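Local coordinates for DNA repair protein rad60 (Schizosaccharomyces pombe, PDB 3GOE), which is required for recombinational repair of DNA double-strand breaks and carries, in the portion described here, a SUMO-like domain, at residues Phe30-Lys33 / Asp34-Arg38; Asp64-Ser68 / Thr69-Asp73. All coordinates share one frame; numbering follows the deposited sequence.

Interaction 1. Residues Phe30-Lys33 / Asp34-Arg38; sequences FTVK and DLIKR
T31 and D34 grip each other twice, each side chain taking the other's backbone N-H. The carboxylate of D34 accepts from T31 N at OD2 (2.9 Å, nearly straight), with the donor on the anti side of OD2 and 34° out of the carboxylate plane. In return D34 N reaches T31 OG1 at 3.1 Å. A first torsion of 61° sets this hydroxyl between its own backbone N and carbonyl carbon, from where it meets the N-H of D34. The carbonyl of T31 is taken by L35 N, and V32 O and K33 O receive I36 N and K37 N in the same i to i+4 pattern. F30 flanks the cap: its CB lies 3.7 Å from D34 CB, and the ring stands at 72° to the carboxylate. Farther along, the F30 ring turns an edge to R38, F30 CZ lying 4.0 Å from R38 NH2, while F30 CE2 lies over one face of the guanidinium, the two planes nearly perpendicular. Beneath, V32, L35 and I36 pack on L53 of strand 52-55, and L35 also meets L24 and I26. The T31-D34 pair is a capping box, here at the N-terminal end of the helix that lies across the sheet in the ubiquitin-like beta-grasp fold.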
loop_
_atom_site.group_PDB
_atom_site.type_symbol
_atom_site.label_atom_id
_atom_site.label_comp_id
_atom_site.label_asym_id
_atom_site.label_seq_id
_atom_site.Cartn_x
_atom_site.Cartn_y
_atom_site.Cartn_z
ATOM N N PHE A 30 -6.088 -3.498 -6.321
ATOM C CA PHE A 30 -6.376 -2.273 -5.621
ATOM C C PHE A 30 -5.484 -1.163 -6.167
ATOM O O PHE A 30 -4.348 -1.424 -6.521
ATOM C CB PHE A 30 -6.112 -2.435 -4.109
ATOM C CG PHE A 30 -7.148 -3.062 -3.235
ATOM C CD1 PHE A 30 -8.177 -3.787 -3.805
ATOM C CD2 PHE A 30 -7.082 -2.916 -1.857
ATOM C CE1 PHE A 30 -9.145 -4.429 -2.968
ATOM C CE2 PHE A 30 -7.990 -3.552 -1.019
ATOM C CZ PHE A 30 -9.009 -4.261 -1.625
ATOM N N THR A 31 -5.968 0.051 -6.096
ATOM C CA THR A 31 -5.091 1.180 -6.290
ATOM C C THR A 31 -4.271 1.483 -5.039
ATOM O O THR A 31 -4.532 1.010 -3.948
ATOM C CB THR A 31 -5.889 2.443 -6.716
ATOM O OG1 THR A 31 -6.780 2.734 -5.703
ATOM C CG2 THR A 31 -6.552 2.250 -8.037
ATOM N N VAL A 32 -3.245 2.303 -5.228
ATOM C CA VAL A 32 -2.486 2.834 -4.115
ATOM C C VAL A 32 -3.410 3.585 -3.161
ATOM O O VAL A 32 -3.288 3.441 -1.944
ATOM C CB VAL A 32 -1.326 3.708 -4.658
ATOM C CG1 VAL A 32 -0.709 4.551 -3.580
ATOM C CG2 VAL A 32 -0.335 2.783 -5.366
ATOM N N LYS A 33 -4.364 4.352 -3.689
ATOM C CA LYS A 33 -5.324 5.030 -2.813
ATOM C C LYS A 33 -6.124 4.013 -2.011
ATOM O O LYS A 33 -6.360 4.212 -0.812
ATOM C CB LYS A 33 -6.255 5.933 -3.641
ATOM C CG LYS A 33 -7.147 6.783 -2.753
ATOM C CD LYS A 33 -8.033 7.661 -3.563
ATOM C CE LYS A 33 -7.494 8.974 -3.981
ATOM N NZ LYS A 33 -8.769 9.733 -4.329
ATOM N N ASP A 34 -6.563 2.931 -2.615
ATOM C CA ASP A 34 -7.281 1.876 -1.940
ATOM C C ASP A 34 -6.416 1.324 -0.792
ATOM O O ASP A 34 -6.900 1.061 0.309
ATOM C CB ASP A 34 -7.631 0.748 -2.885
ATOM C CG ASP A 34 -8.694 0.992 -3.911
ATOM O OD1 ASP A 34 -9.628 1.790 -3.638
ATOM O OD2 ASP A 34 -8.646 0.327 -4.965
ATOM N N LEU A 35 -5.125 1.069 -1.073
ATOM C CA LEU A 35 -4.200 0.582 -0.059
ATOM C C LEU A 35 -4.144 1.546 1.126
ATOM O O LEU A 35 -4.164 1.118 2.284
ATOM C CB LEU A 35 -2.827 0.375 -0.706
ATOM C CG LEU A 35 -1.664 0.033 0.228
ATOM C CD1 LEU A 35 -1.943 -1.187 1.105
ATOM C CD2 LEU A 35 -0.397 -0.139 -0.605
ATOM N N ILE A 36 -4.075 2.855 0.833
ATOM C CA ILE A 36 -4.090 3.833 1.903
ATOM C C ILE A 36 -5.362 3.812 2.687
ATOM O O ILE A 36 -5.378 3.854 3.929
ATOM C CB ILE A 36 -3.764 5.262 1.357
ATOM C CG1 ILE A 36 -2.397 5.311 0.708
ATOM C CG2 ILE A 36 -3.866 6.269 2.476
ATOM C CD1 ILE A 36 -2.152 6.588 -0.092
ATOM N N LYS A 37 -6.520 3.750 2.004
ATOM C CA LYS A 37 -7.802 3.684 2.674
ATOM C C LYS A 37 -7.870 2.467 3.606
ATOM O O LYS A 37 -8.417 2.552 4.707
ATOM C CB LYS A 37 -8.968 3.635 1.692
ATOM C CG LYS A 37 -9.226 4.931 0.973
ATOM C CD LYS A 37 -10.393 4.783 -0.017
ATOM C CE LYS A 37 -10.815 6.079 -0.639
ATOM N NZ LYS A 37 -11.939 5.820 -1.557
ATOM N N ARG A 38 -7.389 1.330 3.141
ATOM C CA ARG A 38 -7.408 0.098 3.939
ATOM C C ARG A 38 -6.458 0.220 5.129
ATOM O O ARG A 38 -6.806 -0.179 6.240
ATOM C CB ARG A 38 -7.075 -1.088 3.035
ATOM C CG ARG A 38 -7.044 -2.407 3.793
ATOM C CD ARG A 38 -8.345 -2.828 4.421
ATOM N NE ARG A 38 -9.454 -3.008 3.500
ATOM C CZ ARG A 38 -9.672 -4.098 2.770
ATOM N NH1 ARG A 38 -8.852 -5.115 2.787
ATOM N NH2 ARG A 38 -10.754 -4.179 1.960
#

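Interaction 2. Residues Asp64-Ser68 / Thr69-Asp73; sequences DQVQS and TELED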
loop_
_atom_site.group_PDB
_atom_site.type_symbol
_atom_site.label_atom_id
_atom_site.label_comp_id
_atom_site.label_asym_id
_atom_site.label_seq_id
_atom_site.Cartn_x
_atom_site.Cartn_y
_atom_site.Cartn_z
ATOM N N ASP A 64 -2.673 4.669 -9.432
ATOM C CA ASP A 64 -2.138 3.431 -10.058
ATOM C C ASP A 64 -2.615 2.238 -9.280
ATOM O O ASP A 64 -2.644 2.199 -8.057
ATOM C CB ASP A 64 -0.618 3.447 -10.051
ATOM C CG ASP A 64 -0.036 4.257 -11.168
ATOM O OD1 ASP A 64 -0.779 4.653 -12.121
ATOM O OD2 ASP A 64 1.220 4.433 -11.090
ATOM N N GLN A 65 -2.962 1.166 -10.009
ATOM C CA GLN A 65 -3.116 -0.152 -9.391
ATOM C C GLN A 65 -1.789 -0.593 -8.826
ATOM O O GLN A 65 -0.726 -0.369 -9.428
ATOM C CB GLN A 65 -3.620 -1.177 -10.386
ATOM C CG GLN A 65 -4.988 -0.899 -10.852
ATOM C CD GLN A 65 -5.402 -1.929 -11.902
ATOM O OE1 GLN A 65 -5.897 -2.936 -11.543
ATOM N NE2 GLN A 65 -5.126 -1.557 -13.133
ATOM N N VAL A 66 -1.818 -1.318 -7.716
ATOM C CA VAL A 66 -0.607 -1.876 -7.127
ATOM C C VAL A 66 0.122 -2.701 -8.165
ATOM O O VAL A 66 1.364 -2.604 -8.281
ATOM C CB VAL A 66 -0.982 -2.672 -5.865
ATOM C CG1 VAL A 66 0.163 -3.538 -5.405
ATOM C CG2 VAL A 66 -1.418 -1.709 -4.768
ATOM N N GLN A 67 -0.567 -3.510 -8.975
ATOM C CA GLN A 67 0.111 -4.284 -9.993
ATOM C C GLN A 67 0.891 -3.455 -11.007
ATOM O O GLN A 67 1.811 -4.020 -11.636
ATOM C CB GLN A 67 -0.902 -5.177 -10.695
ATOM C CG GLN A 67 -2.031 -4.621 -11.508
ATOM C CD GLN A 67 -3.010 -5.696 -11.962
ATOM O OE1 GLN A 67 -2.650 -6.867 -12.138
ATOM N NE2 GLN A 67 -4.249 -5.336 -12.145
ATOM N N SER A 68 0.543 -2.201 -11.204
ATOM C CA SER A 68 1.153 -1.339 -12.206
ATOM C C SER A 68 2.419 -0.696 -11.651
ATOM O O SER A 68 3.196 -0.167 -12.433
ATOM C CB SER A 68 0.203 -0.224 -12.612
ATOM O OG SER A 68 -1.012 -0.746 -13.193
ATOM N N THR A 69 2.593 -0.689 -10.361
ATOM C CA THR A 69 3.776 -0.204 -9.707
ATOM C C THR A 69 4.840 -1.294 -9.715
ATOM O O THR A 69 4.587 -2.407 -10.155
ATOM C CB THR A 69 3.512 0.216 -8.268
ATOM O OG1 THR A 69 3.370 -0.933 -7.452
ATOM C CG2 THR A 69 2.256 1.089 -8.116
ATOM N N GLU A 70 6.003 -0.968 -9.153
ATOM C CA GLU A 70 7.033 -1.999 -9.008
ATOM C C GLU A 70 6.973 -2.786 -7.706
ATOM O O GLU A 70 7.859 -3.604 -7.384
ATOM C CB GLU A 70 8.431 -1.358 -9.174
ATOM C CG GLU A 70 8.534 -0.791 -10.611
ATOM C CD GLU A 70 9.946 -0.370 -10.923
ATOM O OE1 GLU A 70 10.759 -0.307 -9.971
ATOM O OE2 GLU A 70 10.197 -0.109 -12.131
ATOM N N LEU A 71 5.931 -2.571 -6.910
ATOM C CA LEU A 71 5.782 -3.315 -5.663
ATOM C C LEU A 71 5.694 -4.812 -5.904
ATOM O O LEU A 71 5.049 -5.272 -6.845
ATOM C CB LEU A 71 4.510 -2.808 -4.930
ATOM C CG LEU A 71 4.570 -1.393 -4.360
ATOM C CD1 LEU A 71 3.182 -0.971 -3.916
ATOM C CD2 LEU A 71 5.590 -1.301 -3.280
ATOM N N GLU A 72 6.334 -5.547 -5.011
ATOM C CA GLU A 72 6.280 -6.982 -5.039
ATOM C C GLU A 72 5.985 -7.510 -3.620
ATOM O O GLU A 72 6.066 -6.785 -2.623
ATOM C CB GLU A 72 7.611 -7.585 -5.515
ATOM C CG GLU A 72 7.965 -7.157 -6.944
ATOM C CD GLU A 72 9.440 -7.336 -7.252
ATOM O OE1 GLU A 72 10.171 -7.998 -6.468
ATOM O OE2 GLU A 72 9.944 -6.843 -8.284
ATOM N N ASP A 73 5.655 -8.772 -3.556
ATOM C CA ASP A 73 5.392 -9.382 -2.304
ATOM C C ASP A 73 6.542 -9.210 -1.305
ATOM O O ASP A 73 7.713 -9.389 -1.649
ATOM C CB ASP A 73 5.139 -10.878 -2.576
ATOM C CG ASP A 73 4.677 -11.616 -1.334
ATOM O OD1 ASP A 73 5.312 -12.611 -0.943
ATOM O OD2 ASP A 73 3.668 -11.210 -0.735
HETATM O O HOH W 1 3.199 -4.741 -8.698
#
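T69 folds its side chain back on V66 at the close of a short 3-10 turn, and its hydroxyl then serves an ST turn leading onward: two turns in succession, joined at one oxygen, in the loop before the last strand of the ubiquitin-like fold. The hydroxyl donates to V66 O at 2.7 Å, arriving in the carbonyl plane on a lone pair. The backbone N of T69 comes to the same oxygen from a different direction, 3.1 Å away and 59° above that plane. V66 O therefore accepts from both the backbone and the side chain of T69, which should restrict the rotation of the threonine side chain. A first torsion of 75° carries OG1 between the backbone N and carbonyl carbon of T69. Thus the two branches divide their work, the hydroxyl facing the carbonyl of V66 and the methyl, T69 CG2, lying by Q65 O and 4.2 Å from D64 CB.

On the inner side, V66 and L71 meet through single methyls, V66 CG1 to L71 CD1 at 4.2 Å. Both are buried; V66 also touches I10 of strand 9-16, and L71 touches L60. The outer side is polar. There Q67 NE2 donates to Q65 OE1, with the acceptor close to the plane of the Q67 amide but the donor well above the carbonyl plane of Q65, so the two amides do not share a plane. Water 1 lies near V66 O and L71 O and can link the two carbonyls across the turn. The hydroxyl of T69, already a donor to V66 O, completes the ST turn by accepting from L71 N, with OG1 3.1 Å from that nitrogen and an angle of 161° at the hydrogen.

Both interactions show a threonine hydroxyl ordering a turn, but its role differs with its place in the fold. In interaction 1 it accepts at the start of a helix, and a carboxylate returns the bond; in interaction 2 it both donates and accepts, in a loop without regular helix beyond the 3-10 turn. Each is partly buried, with aliphatic side chains inward and polar ones outward, although 30-38 lies nearer the centre of the chain than 64-73. They also touch: F30 O and V66 N lie 2.8 Å apart, V32 N and D64 O 2.9 Å, both probable hydrogen bonds that tie the helix's N-terminal end to the loop.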